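Local coordinates for centrosomal protein of 104 kDa (Homo sapiens, PDB 5LPH) that is required for ciliogenesis and for the structural integrity of the ciliary tip, and interacts with tubulin and the kinase Nek1, at residues E133-V138 against L176-S181; P143-R148 against N162-M167; Q185-N190 against V227-H232; H194-Q199 against Y235-T240; N221-S226 against R243-M248. All blocks are in the same frame, centred on the assembly; numbering follows the deposited sequence.

Overall arrangement
All five contacts lie in the TOG domain, a strandless alpha solenoid of HEAT-like helices, and form two groups. Contacts 1 and 2 share helix 131-147 and have centres about 12 Å apart; contact 2 is nested within the chain loop closed by contact 1. Contacts 3, 4 and 5 follow and interlace, with segments alternating in sequence and centres about 9 to 13 Å apart; contacts 3 and 5 share helix 219-229, contacts 4 and 5 helix 235-252. The groups meet where Leu146 of contact 2 touches Leu195 of contact 4. Contacts 2 and 5 join antiparallel helices inside a HEAT repeat, while contacts 3 and 4 join segments 185-190 and 194-199 to the second repeat.

Contact 1. Residues E133-V138 against L176-S181; sequences ETAHCV and LQIIPS
In the alpha solenoid of this TOG domain, Leu176 and Ile178 bring the turn at the start of helix 178-183 against the side of helix 131-147, and the contact is wholly apolar. Gln177, between them, has a positive phi of 61°, and this left-handed step in the backbone separates two side chains that both head for the same helix. Leu176 works with one methyl: CD1 lies 3.7 Å from CG2 of Thr134, the two side chains meeting at a slant, and it also reaches the backbone N of Ala135. The methyl of Thr134 serves here as a small hydrophobic group. Ala135 has the right size for the middle, since its short side chain lets CD1 of Ile178 come within 3.9 Å of its CB. The beta-branched Ile178 thereby serves two turns of the helix, CD1 on Ala135 and CG2 on Val138. Behind this row, Val173 of helix 171-174 touches Thr134, Val138 and Ile179, and helix 106-126 backs Thr134 through Ile124. Val138 has CG1 anti to its backbone N (chi1 170°), and that methyl stands 3.7 Å from CG2 of Ile178 and 4.1 Å from CG1 of Ile179.

Contact 2. Residues P143-R148 against N162-M167; sequences PVLLTR and NFIQEM
The backbone N of Met167 donates to Phe163 O at 2.9 Å, a regular helical bond that places these two side chains one turn apart on the face of helix 154-169 turned to Leu145. Leu145 meets them with a single branch. A chi1 of -157° lays its CG beside the carbonyl carbon, and from there the CD2 methyl reaches across to the Phe163 ring, where it is only 3.4 Å from CD2, a tight approach. The same methyl lies 3.9 Å from CG1 of Ile164, and the selenomethionine Met167 has its CE at 4.4 Å; three residues of the facing helix thus come to one leucine methyl, Met167 more loosely. Leucine suits the place because its forked end puts that one methyl between the Phe163 ring and Ile164. Ile164 runs past Leu145 in the opposite direction and continues to Leu146, whose CD2 is 3.7 Å from the isoleucine CD1 and whose side chain stands roughly perpendicular to it. An alanine in place of Ile164 lacks the CG1-CD1 arm and CG2, and a gap would probably open on helix 154-169 opposite Leu145 and Leu146, leaving the Leu146 branch freer to turn. Phe109 and Leu113 of helix 106-126 also touch Leu145, while Leu202 of helix 193-210 touches Leu146 and Ile164. The axes of 143-147 and 162-167 approach to 10.5 Å at 149°, the antiparallel helix pair of a HEAT repeat, here the first.

Contact 3. Residues Q185-N190 against V227-H232; sequences QPLKAN and VSALEH
The imidazole of His232 receives Lys188 O at its edge, near the ring plane, with NE2 3.5 Å from that oxygen; Leu187 CB and Ala189 O approach it at a slant. The polar end of the ring is held by Ser191, whose OG is hydrogen-bonded to NE2 and also to Lys188 O, linking the two groups through one hydroxyl. His232 lies in the turn between the two helices of the second HEAT repeat of this TOG domain, and segment 185-190 belongs to the loop leading into helix 193-210, extended through Lys188, so the contact ties neighbouring inter-helix loops together. With CG turned away from its own N (chi1 -156°), the His232 ring is carried over to the carbonyl of Lys188. Leu187 supplies the apolar half: its side chain heads for the helix end, where the small Ala229 admits it, and CB of Leu187 is 4.3 Å from the imidazole CD2. Its CD1 is 4.4 Å from CB of Ala229.

Contact 4. Residues H194-Q199 against Y235-T240; sequences HLAMSQ and YEVRET
Met197, a selenomethionine, sends its side chain from helix 193-210 across to helix 235-252, whose Glu236, Val237 and Thr240 receive it. In the TOG solenoid, segments 194-199 and 235-240 run nearly parallel, 14° apart, their axes approaching to 10.0 Å, as neighbouring helices of a solenoid can. From CB the chain swings out through CG, then bends at chi2 and again at chi3 (52° and 67°), which folds its end against the neighbouring helix. SE is the first atom to touch, 3.7 Å from OG1 of Thr240 and 3.9 Å from Glu236 O. The methyl CE goes further, packing 3.6 Å from CG2 of Val237 and beside the extended Glu236 side chain, which crosses it at about a right angle and whose carboxylate OE2 is also near. A long, flexible, unbranched residue suits a task in which one chain must touch three others. Thr240 has its hydroxyl fixed by a bond to Glu236 O, which also accepts from its backbone N. A valine in its place has no hydroxyl to give Glu236 O a second donor, and the selenium would probably be left without the polar neighbour that OG1 provides. The small Ala196 completes the contact, its CB 3.7 Å from CG2 of Val237.

Contact 5. Residues N221-S226 against R243-M248; sequences NVMKFS and RIILDM
Ser226 makes a shallow place on helix 219-229 into which Ile245 fits, and the backbones come to 6.7 Å there, measured from CA of Ser226 to CA of Ile245. CB of the serine is 3.8 Å from CG1 of Ile245, and its OG lies 3.6 Å from CG2 of Ile244. That hydroxyl can sit beside the methyl of Ile244 because it donates to Val222 O, at 3.0 Å and above the carbonyl plane, while Ser226 N reaches the same oxygen from the opposite face. These antiparallel helices, crossing at -150°, are the helix pair of the second HEAT repeat. One turn earlier the bumps are larger. Val222 pushes CG1 into the bend of the selenomethionine Met248, against CE at 3.7 Å and SE at 4.0 Å. Met223, likewise a selenomethionine and bent at chi2 and chi3, slides past Met248 in the opposite direction, with SE 4.1 Å from CB of Met248. CE of Met223 continues to CG1 of Ile245, at 4.0 Å.

Contact 1. Residues E133-V138 against L176-S181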
# COMPACT_ATOMS: atom_id res chain seq x y z
N GLU A 133 -3.35 12.05 -11.74
CA GLU A 133 -3.74 12.43 -10.38
C GLU A 133 -3.99 11.21 -9.50
O GLU A 133 -3.46 11.12 -8.39
CB GLU A 133 -4.97 13.35 -10.38
CG GLU A 133 -4.64 14.82 -10.53
CD GLU A 133 -4.05 15.15 -11.89
OE1 GLU A 133 -2.90 15.66 -11.94
OE2 GLU A 133 -4.73 14.89 -12.91
N THR A 134 -4.80 10.28 -10.00
CA THR A 134 -5.06 9.02 -9.31
C THR A 134 -3.74 8.32 -8.98
O THR A 134 -3.52 7.92 -7.84
CB THR A 134 -5.96 8.08 -10.14
OG1 THR A 134 -7.21 8.73 -10.39
CG2 THR A 134 -6.22 6.78 -9.40
N ALA A 135 -2.86 8.22 -9.97
CA ALA A 135 -1.54 7.63 -9.78
C ALA A 135 -0.73 8.34 -8.70
O ALA A 135 -0.07 7.70 -7.89
CB ALA A 135 -0.76 7.61 -11.09
N HIS A 136 -0.78 9.67 -8.69
CA HIS A 136 -0.08 10.46 -7.68
C HIS A 136 -0.56 10.15 -6.24
O HIS A 136 0.27 9.94 -5.35
CB HIS A 136 -0.19 11.96 -7.98
CG HIS A 136 0.54 12.83 -7.00
ND1 HIS A 136 1.90 13.04 -7.06
CD2 HIS A 136 0.10 13.51 -5.92
CE1 HIS A 136 2.26 13.83 -6.06
NE2 HIS A 136 1.19 14.13 -5.36
N CYS A 137 -1.87 10.09 -6.03
CA CYS A 137 -2.44 9.70 -4.73
C CYS A 137 -1.94 8.35 -4.27
O CYS A 137 -1.51 8.18 -3.13
CB CYS A 137 -3.97 9.67 -4.80
SG CYS A 137 -4.73 11.27 -5.09
N VAL A 138 -1.98 7.38 -5.19
CA VAL A 138 -1.58 6.02 -4.89
C VAL A 138 -0.08 5.91 -4.60
O VAL A 138 0.31 5.32 -3.58
CB VAL A 138 -2.01 5.07 -6.04
CG1 VAL A 138 -1.40 3.69 -5.87
CG2 VAL A 138 -3.53 4.96 -6.08
N LEU A 176 -4.50 1.00 -13.28
CA LEU A 176 -3.11 1.49 -13.31
C LEU A 176 -2.05 0.44 -13.03
O LEU A 176 -0.87 0.67 -13.32
CB LEU A 176 -2.93 2.64 -12.31
CG LEU A 176 -3.76 3.89 -12.57
CD1 LEU A 176 -3.84 4.75 -11.32
CD2 LEU A 176 -3.17 4.69 -13.73
N GLN A 177 -2.44 -0.69 -12.42
CA GLN A 177 -1.53 -1.80 -12.11
C GLN A 177 -0.38 -1.44 -11.15
O GLN A 177 0.67 -2.11 -11.14
CB GLN A 177 -0.96 -2.42 -13.39
CG GLN A 177 -1.99 -2.82 -14.43
CD GLN A 177 -1.38 -3.48 -15.65
OE1 GLN A 177 -0.18 -3.75 -15.70
NE2 GLN A 177 -2.21 -3.74 -16.66
N ILE A 178 -0.59 -0.43 -10.31
CA ILE A 178 0.47 0.10 -9.45
C ILE A 178 0.64 -0.74 -8.18
O ILE A 178 1.77 -1.07 -7.81
CB ILE A 178 0.19 1.58 -9.09
CG1 ILE A 178 0.29 2.45 -10.35
CG2 ILE A 178 1.17 2.08 -8.04
CD1 ILE A 178 -0.39 3.80 -10.20
N ILE A 179 -0.46 -1.08 -7.52
CA ILE A 179 -0.40 -1.71 -6.19
C ILE A 179 0.24 -3.10 -6.21
O ILE A 179 1.07 -3.39 -5.35
CB ILE A 179 -1.78 -1.68 -5.45
CG1 ILE A 179 -2.04 -0.24 -4.99
CG2 ILE A 179 -1.81 -2.64 -4.26
CD1 ILE A 179 -3.45 0.04 -4.51
N PRO A 180 -0.14 -3.96 -7.18
CA PRO A 180 0.55 -5.25 -7.31
C PRO A 180 2.07 -5.16 -7.40
O PRO A 180 2.76 -6.01 -6.86
CB PRO A 180 -0.05 -5.82 -8.60
CG PRO A 180 -1.46 -5.33 -8.56
CD PRO A 180 -1.35 -3.92 -8.03
N SER A 181 2.58 -4.11 -8.05
CA SER A 181 4.02 -3.90 -8.18
C SER A 181 4.74 -3.63 -6.85
O SER A 181 5.91 -3.97 -6.72
CB SER A 181 4.29 -2.77 -9.17
OG SER A 181 5.67 -2.49 -9.24

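Contact 2. Residues P143-R148 against N162-M167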
# COMPACT_ATOMS: atom_id res chain seq x y z
N PRO A 143 3.10 3.18 -0.27
CA PRO A 143 4.32 2.71 0.41
C PRO A 143 4.35 3.03 1.91
O PRO A 143 4.85 2.22 2.70
CB PRO A 143 5.44 3.45 -0.32
CG PRO A 143 4.84 3.91 -1.60
CD PRO A 143 3.42 4.22 -1.25
N VAL A 144 3.81 4.18 2.29
CA VAL A 144 3.76 4.59 3.69
C VAL A 144 2.72 3.74 4.43
O VAL A 144 2.92 3.37 5.59
CB VAL A 144 3.42 6.09 3.83
CG1 VAL A 144 3.41 6.50 5.29
CG2 VAL A 144 4.44 6.93 3.06
N LEU A 145 1.62 3.43 3.75
CA LEU A 145 0.59 2.57 4.30
C LEU A 145 1.07 1.13 4.50
O LEU A 145 0.68 0.49 5.48
CB LEU A 145 -0.65 2.62 3.41
CG LEU A 145 -2.01 2.27 4.00
CD1 LEU A 145 -2.29 2.92 5.35
CD2 LEU A 145 -3.08 2.67 3.01
N LEU A 146 1.93 0.65 3.60
CA LEU A 146 2.56 -0.68 3.76
C LEU A 146 3.47 -0.77 4.98
O LEU A 146 3.54 -1.83 5.60
CB LEU A 146 3.35 -1.10 2.51
CG LEU A 146 2.58 -1.77 1.37
CD1 LEU A 146 3.51 -1.88 0.16
CD2 LEU A 146 2.04 -3.14 1.77
N THR A 147 4.17 0.31 5.31
CA THR A 147 4.96 0.36 6.56
C THR A 147 4.07 0.17 7.81
O THR A 147 4.49 -0.51 8.75
CB THR A 147 5.78 1.65 6.72
OG1 THR A 147 4.93 2.79 6.59
CG2 THR A 147 6.90 1.71 5.69
N ARG A 148 2.85 0.71 7.79
CA ARG A 148 1.90 0.51 8.89
C ARG A 148 1.34 -0.92 9.01
O ARG A 148 0.77 -1.26 10.05
CB ARG A 148 0.71 1.49 8.82
CG ARG A 148 1.04 2.99 8.89
CD ARG A 148 2.01 3.40 9.99
NE ARG A 148 1.57 3.08 11.36
CZ ARG A 148 0.75 3.82 12.11
NH1 ARG A 148 0.20 4.95 11.68
NH2 ARG A 148 0.45 3.41 13.34
N ASN A 162 -6.50 -4.00 4.97
CA ASN A 162 -7.84 -3.92 4.37
C ASN A 162 -8.00 -2.69 3.46
O ASN A 162 -8.62 -2.79 2.40
CB ASN A 162 -8.94 -3.93 5.44
CG ASN A 162 -9.16 -5.31 6.05
OD1 ASN A 162 -8.74 -6.33 5.51
ND2 ASN A 162 -9.86 -5.33 7.18
N PHE A 163 -7.44 -1.54 3.86
CA PHE A 163 -7.52 -0.33 3.03
C PHE A 163 -6.75 -0.48 1.71
O PHE A 163 -7.22 -0.01 0.67
CB PHE A 163 -7.03 0.93 3.76
CG PHE A 163 -7.31 2.22 3.01
CD1 PHE A 163 -8.54 2.86 3.13
CD2 PHE A 163 -6.36 2.76 2.16
CE1 PHE A 163 -8.80 4.04 2.42
CE2 PHE A 163 -6.61 3.93 1.45
CZ PHE A 163 -7.83 4.57 1.58
N ILE A 164 -5.59 -1.12 1.76
CA ILE A 164 -4.77 -1.36 0.56
C ILE A 164 -5.53 -2.26 -0.42
O ILE A 164 -5.57 -1.99 -1.63
CB ILE A 164 -3.40 -1.98 0.93
CG1 ILE A 164 -2.56 -0.97 1.72
CG2 ILE A 164 -2.63 -2.41 -0.33
CD1 ILE A 164 -1.27 -1.52 2.30
N GLN A 165 -6.15 -3.31 0.11
CA GLN A 165 -7.01 -4.22 -0.65
C GLN A 165 -8.21 -3.49 -1.26
O GLN A 165 -8.55 -3.70 -2.43
CB GLN A 165 -7.43 -5.38 0.25
CG GLN A 165 -7.65 -6.74 -0.40
CD GLN A 165 -8.00 -7.80 0.63
OE1 GLN A 165 -7.39 -7.87 1.71
NE2 GLN A 165 -8.97 -8.64 0.30
N GLU A 166 -8.82 -2.60 -0.48
CA GLU A 166 -9.94 -1.76 -0.93
C GLU A 166 -9.54 -0.85 -2.11
O GLU A 166 -10.28 -0.75 -3.09
CB GLU A 166 -10.45 -0.91 0.24
CG GLU A 166 -11.89 -0.46 0.13
CD GLU A 166 -12.35 0.33 1.35
OE1 GLU A 166 -11.90 0.03 2.49
OE2 GLU A 166 -13.18 1.25 1.17
N MSE A 167 -8.38 -0.20 -2.01
CA MSE A 167 -7.90 0.69 -3.08
C MSE A 167 -7.49 -0.09 -4.30
O MSE A 167 -7.79 0.32 -5.42
CB MSE A 167 -6.69 1.56 -2.70
CG MSE A 167 -6.89 2.77 -1.81
SE MSE A 167 -5.27 3.89 -2.09
CE MSE A 167 -3.87 2.71 -1.34

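Contact 3. Residues Q185-N190 against V227-H232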
# COMPACT_ATOMS: atom_id res chain seq x y z
N GLN A 185 7.63 -6.61 -4.53
CA GLN A 185 8.98 -6.10 -4.26
C GLN A 185 9.61 -7.01 -3.22
O GLN A 185 8.95 -7.35 -2.23
CB GLN A 185 8.94 -4.64 -3.76
CG GLN A 185 10.27 -3.91 -3.93
CD GLN A 185 10.22 -2.46 -3.48
OE1 GLN A 185 9.19 -1.79 -3.60
NE2 GLN A 185 11.34 -1.97 -2.98
N PRO A 186 10.89 -7.40 -3.41
CA PRO A 186 11.41 -8.44 -2.53
C PRO A 186 11.51 -8.02 -1.06
O PRO A 186 11.73 -6.85 -0.75
CB PRO A 186 12.81 -8.74 -3.10
CG PRO A 186 12.94 -7.92 -4.34
CD PRO A 186 11.95 -6.81 -4.24
N LEU A 187 11.33 -8.99 -0.16
CA LEU A 187 11.42 -8.76 1.27
C LEU A 187 12.86 -8.50 1.65
O LEU A 187 13.75 -9.25 1.26
CB LEU A 187 10.87 -9.96 2.05
CG LEU A 187 9.38 -10.24 1.82
CD1 LEU A 187 8.93 -11.60 2.34
CD2 LEU A 187 8.53 -9.14 2.42
N LYS A 188 13.09 -7.43 2.42
CA LYS A 188 14.44 -7.04 2.85
C LYS A 188 14.91 -8.01 3.91
O LYS A 188 14.10 -8.58 4.66
CB LYS A 188 14.46 -5.60 3.39
CG LYS A 188 13.93 -4.56 2.43
CD LYS A 188 14.99 -3.98 1.52
CE LYS A 188 14.44 -2.77 0.78
NZ LYS A 188 15.39 -2.25 -0.24
N ALA A 189 16.23 -8.22 3.97
CA ALA A 189 16.84 -9.17 4.90
C ALA A 189 16.48 -8.88 6.36
O ALA A 189 16.03 -9.76 7.08
CB ALA A 189 18.36 -9.18 4.73
N ASN A 190 16.65 -7.62 6.75
CA ASN A 190 16.34 -7.16 8.12
C ASN A 190 14.86 -6.78 8.36
O ASN A 190 14.55 -6.12 9.36
CB ASN A 190 17.25 -5.97 8.48
CG ASN A 190 16.94 -4.72 7.67
OD1 ASN A 190 16.55 -4.80 6.50
ND2 ASN A 190 17.11 -3.55 8.28
N VAL A 227 10.35 -17.23 -4.79
CA VAL A 227 11.63 -17.96 -4.74
C VAL A 227 12.67 -17.20 -3.89
O VAL A 227 13.42 -17.82 -3.15
CB VAL A 227 12.17 -18.28 -6.17
CG1 VAL A 227 13.60 -18.84 -6.13
CG2 VAL A 227 11.25 -19.27 -6.89
N SER A 228 12.70 -15.88 -4.01
CA SER A 228 13.57 -15.05 -3.17
C SER A 228 13.23 -15.16 -1.67
O SER A 228 14.12 -15.18 -0.83
CB SER A 228 13.48 -13.58 -3.61
OG SER A 228 14.41 -12.79 -2.89
N ALA A 229 11.93 -15.25 -1.36
CA ALA A 229 11.45 -15.40 0.02
C ALA A 229 11.85 -16.73 0.68
O ALA A 229 11.91 -16.80 1.92
CB ALA A 229 9.94 -15.23 0.06
N LEU A 230 12.13 -17.77 -0.12
CA LEU A 230 12.62 -19.05 0.41
C LEU A 230 13.97 -18.96 1.14
O LEU A 230 14.32 -19.87 1.88
CB LEU A 230 12.70 -20.12 -0.69
CG LEU A 230 11.38 -20.59 -1.30
CD1 LEU A 230 11.64 -21.42 -2.56
CD2 LEU A 230 10.57 -21.39 -0.30
N GLU A 231 14.73 -17.88 0.93
CA GLU A 231 15.97 -17.63 1.68
C GLU A 231 15.82 -16.72 2.92
O GLU A 231 16.81 -16.36 3.56
CB GLU A 231 17.04 -17.09 0.74
CG GLU A 231 18.49 -17.03 1.28
CD GLU A 231 19.05 -18.29 1.96
OE1 GLU A 231 18.42 -19.39 1.98
OE2 GLU A 231 20.18 -18.17 2.47
N HIS A 232 14.58 -16.37 3.29
CA HIS A 232 14.35 -15.47 4.44
C HIS A 232 14.65 -16.19 5.76
O HIS A 232 14.45 -17.41 5.86
CB HIS A 232 12.91 -14.94 4.43
CG HIS A 232 12.74 -13.65 5.16
ND1 HIS A 232 12.20 -13.56 6.42
CD2 HIS A 232 13.04 -12.38 4.79
CE1 HIS A 232 12.18 -12.30 6.81
NE2 HIS A 232 12.68 -11.56 5.83

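Contact 4. Residues H194-Q199 against Y235-T240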
# COMPACT_ATOMS: atom_id res chain seq x y z
N HIS A 194 6.23 -9.03 11.23
CA HIS A 194 4.90 -8.51 10.90
C HIS A 194 4.80 -7.94 9.49
O HIS A 194 3.82 -8.18 8.79
CB HIS A 194 4.48 -7.42 11.90
CG HIS A 194 4.28 -7.92 13.30
ND1 HIS A 194 3.54 -9.05 13.59
CD2 HIS A 194 4.70 -7.43 14.49
CE1 HIS A 194 3.53 -9.24 14.90
NE2 HIS A 194 4.22 -8.27 15.47
N LEU A 195 5.82 -7.18 9.08
CA LEU A 195 5.85 -6.55 7.76
C LEU A 195 5.85 -7.59 6.64
O LEU A 195 5.08 -7.49 5.69
CB LEU A 195 7.09 -5.65 7.64
CG LEU A 195 7.21 -4.76 6.41
CD1 LEU A 195 6.16 -3.65 6.44
CD2 LEU A 195 8.61 -4.16 6.33
N ALA A 196 6.73 -8.58 6.78
CA ALA A 196 6.84 -9.68 5.81
C ALA A 196 5.55 -10.50 5.67
O ALA A 196 5.11 -10.78 4.55
CB ALA A 196 8.01 -10.58 6.18
N MSE A 197 4.96 -10.86 6.81
CA MSE A 197 3.70 -11.66 6.85
C MSE A 197 2.55 -10.89 6.24
O MSE A 197 1.75 -11.47 5.51
CB MSE A 197 3.33 -12.21 8.25
CG MSE A 197 2.94 -13.70 8.31
SE MSE A 197 4.27 -14.87 7.45
CE MSE A 197 5.65 -14.48 8.81
N SER A 198 2.49 -9.58 6.51
CA SER A 198 1.43 -8.73 5.94
C SER A 198 1.54 -8.60 4.43
O SER A 198 0.53 -8.68 3.73
CB SER A 198 1.43 -7.34 6.58
OG SER A 198 1.00 -7.38 7.94
N GLN A 199 2.75 -8.39 3.92
CA GLN A 199 2.97 -8.29 2.48
C GLN A 199 2.58 -9.58 1.75
O GLN A 199 1.94 -9.55 0.70
CB GLN A 199 4.43 -7.93 2.18
CG GLN A 199 4.69 -7.65 0.70
CD GLN A 199 6.07 -7.09 0.41
OE1 GLN A 199 6.73 -6.51 1.27
NE2 GLN A 199 6.51 -7.25 -0.84
N TYR A 235 11.20 -18.70 9.67
CA TYR A 235 10.62 -19.97 9.20
C TYR A 235 9.24 -19.79 8.57
O TYR A 235 8.97 -20.32 7.49
CB TYR A 235 10.52 -20.98 10.36
CG TYR A 235 9.84 -22.29 9.98
CD1 TYR A 235 10.54 -23.29 9.30
CD2 TYR A 235 8.50 -22.52 10.29
CE1 TYR A 235 9.92 -24.48 8.95
CE2 TYR A 235 7.87 -23.70 9.94
CZ TYR A 235 8.58 -24.68 9.27
OH TYR A 235 7.96 -25.86 8.91
N GLU A 236 8.38 -19.04 9.25
CA GLU A 236 7.02 -18.80 8.78
C GLU A 236 6.95 -18.06 7.42
O GLU A 236 6.03 -18.30 6.62
CB GLU A 236 6.23 -18.08 9.88
CG GLU A 236 4.72 -18.14 9.77
CD GLU A 236 4.03 -17.43 10.92
OE1 GLU A 236 2.86 -17.73 11.20
OE2 GLU A 236 4.66 -16.57 11.56
N VAL A 237 7.92 -17.18 7.15
CA VAL A 237 8.03 -16.52 5.83
C VAL A 237 8.35 -17.55 4.74
O VAL A 237 7.70 -17.59 3.70
CB VAL A 237 9.09 -15.38 5.83
CG1 VAL A 237 9.43 -14.93 4.41
CG2 VAL A 237 8.58 -14.20 6.66
N ARG A 238 9.37 -18.38 4.99
CA ARG A 238 9.75 -19.44 4.05
C ARG A 238 8.59 -20.40 3.81
O ARG A 238 8.32 -20.77 2.67
CB ARG A 238 10.95 -20.22 4.57
CG ARG A 238 12.23 -19.41 4.70
CD ARG A 238 13.44 -20.32 4.82
NE ARG A 238 13.41 -21.18 6.00
CZ ARG A 238 13.78 -20.82 7.23
NH1 ARG A 238 14.23 -19.60 7.50
NH2 ARG A 238 13.71 -21.71 8.22
N GLU A 239 7.89 -20.77 4.88
CA GLU A 239 6.75 -21.68 4.79
C GLU A 239 5.60 -21.12 3.93
O GLU A 239 4.96 -21.87 3.20
CB GLU A 239 6.24 -22.05 6.19
CG GLU A 239 5.24 -23.20 6.22
CD GLU A 239 4.69 -23.50 7.62
OE1 GLU A 239 5.02 -22.77 8.58
OE2 GLU A 239 3.92 -24.48 7.75
N THR A 240 5.35 -19.81 4.02
CA THR A 240 4.30 -19.17 3.20
C THR A 240 4.70 -19.09 1.72
O THR A 240 3.86 -19.21 0.83
CB THR A 240 3.93 -17.76 3.71
OG1 THR A 240 3.83 -17.75 5.14
CG2 THR A 240 2.60 -17.28 3.10

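Contact 5. Residues N221-S226 against R243-M248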
# COMPACT_ATOMS: atom_id res chain seq x y z
N ASN A 221 7.06 -11.82 -12.04
CA ASN A 221 7.30 -11.08 -10.77
C ASN A 221 6.81 -11.81 -9.50
O ASN A 221 7.44 -11.71 -8.45
CB ASN A 221 6.82 -9.61 -10.83
CG ASN A 221 5.32 -9.47 -11.07
OD1 ASN A 221 4.52 -10.34 -10.74
ND2 ASN A 221 4.94 -8.33 -11.65
N VAL A 222 5.74 -12.59 -9.61
CA VAL A 222 5.25 -13.40 -8.48
C VAL A 222 6.26 -14.49 -8.07
O VAL A 222 6.56 -14.66 -6.88
CB VAL A 222 3.87 -14.04 -8.81
CG1 VAL A 222 3.47 -15.09 -7.78
CG2 VAL A 222 2.78 -12.97 -8.92
N MSE A 223 6.76 -15.24 -9.05
CA MSE A 223 7.70 -16.35 -8.78
C MSE A 223 9.05 -15.84 -8.35
O MSE A 223 9.66 -16.39 -7.45
CB MSE A 223 7.86 -17.23 -10.03
CG MSE A 223 6.59 -18.01 -10.37
SE MSE A 223 6.08 -19.31 -8.98
CE MSE A 223 7.85 -20.09 -8.57
N LYS A 224 9.51 -14.78 -9.02
CA LYS A 224 10.73 -14.05 -8.63
C LYS A 224 10.68 -13.68 -7.14
O LYS A 224 11.64 -13.91 -6.42
CB LYS A 224 10.88 -12.81 -9.53
CG LYS A 224 12.01 -11.81 -9.27
CD LYS A 224 13.28 -12.28 -8.61
CE LYS A 224 14.37 -11.22 -8.67
NZ LYS A 224 15.42 -11.44 -7.64
N PHE A 225 9.55 -13.13 -6.70
CA PHE A 225 9.33 -12.79 -5.28
C PHE A 225 9.31 -14.01 -4.36
O PHE A 225 9.99 -14.04 -3.32
CB PHE A 225 8.00 -11.99 -5.12
CG PHE A 225 7.61 -11.70 -3.69
CD1 PHE A 225 8.22 -10.67 -3.00
CD2 PHE A 225 6.64 -12.46 -3.04
CE1 PHE A 225 7.87 -10.40 -1.68
CE2 PHE A 225 6.29 -12.20 -1.72
CZ PHE A 225 6.90 -11.16 -1.04
N SER A 226 8.52 -15.01 -4.74
CA SER A 226 8.33 -16.20 -3.89
C SER A 226 9.62 -17.00 -3.69
O SER A 226 9.94 -17.40 -2.57
CB SER A 226 7.25 -17.10 -4.49
OG SER A 226 6.01 -16.42 -4.53
N ARG A 243 3.79 -22.33 0.16
CA ARG A 243 2.34 -22.34 -0.10
C ARG A 243 1.91 -21.56 -1.36
O ARG A 243 1.01 -22.00 -2.07
CB ARG A 243 1.57 -21.82 1.12
CG ARG A 243 1.57 -22.76 2.32
CD ARG A 243 1.06 -22.09 3.59
NE ARG A 243 -0.36 -21.74 3.50
CZ ARG A 243 -0.86 -20.54 3.80
NH1 ARG A 243 -0.07 -19.55 4.22
NH2 ARG A 243 -2.17 -20.32 3.68
N ILE A 244 2.56 -20.42 -1.62
CA ILE A 244 2.27 -19.63 -2.84
C ILE A 244 2.78 -20.32 -4.10
O ILE A 244 2.09 -20.33 -5.13
CB ILE A 244 2.85 -18.19 -2.76
CG1 ILE A 244 2.17 -17.43 -1.61
CG2 ILE A 244 2.64 -17.45 -4.08
CD1 ILE A 244 2.70 -16.03 -1.38
N ILE A 245 3.98 -20.89 -4.03
CA ILE A 245 4.55 -21.64 -5.16
C ILE A 245 3.64 -22.83 -5.54
O ILE A 245 3.40 -23.04 -6.74
CB ILE A 245 6.00 -22.12 -4.86
CG1 ILE A 245 6.94 -20.91 -4.81
CG2 ILE A 245 6.49 -23.10 -5.92
CD1 ILE A 245 8.22 -21.16 -4.05
N LEU A 246 3.14 -23.56 -4.55
CA LEU A 246 2.22 -24.68 -4.79
C LEU A 246 0.90 -24.21 -5.42
O LEU A 246 0.38 -24.87 -6.32
CB LEU A 246 1.95 -25.48 -3.51
CG LEU A 246 3.12 -26.21 -2.84
CD1 LEU A 246 2.68 -26.83 -1.52
CD2 LEU A 246 3.71 -27.28 -3.75
N ASP A 247 0.36 -23.08 -4.95
CA ASP A 247 -0.84 -22.47 -5.54
C ASP A 247 -0.64 -22.05 -7.00
O ASP A 247 -1.55 -22.19 -7.82
CB ASP A 247 -1.33 -21.25 -4.73
CG ASP A 247 -2.05 -21.64 -3.44
OD1 ASP A 247 -2.37 -22.83 -3.23
OD2 ASP A 247 -2.33 -20.73 -2.62
N MSE A 248 0.55 -21.55 -7.32
CA MSE A 248 0.89 -21.15 -8.70
C MSE A 248 1.04 -22.35 -9.61
O MSE A 248 0.79 -22.24 -10.81
CB MSE A 248 2.16 -20.31 -8.74
CG MSE A 248 1.95 -18.94 -8.09
SE MSE A 248 0.90 -17.74 -9.26
CE MSE A 248 2.34 -17.32 -10.53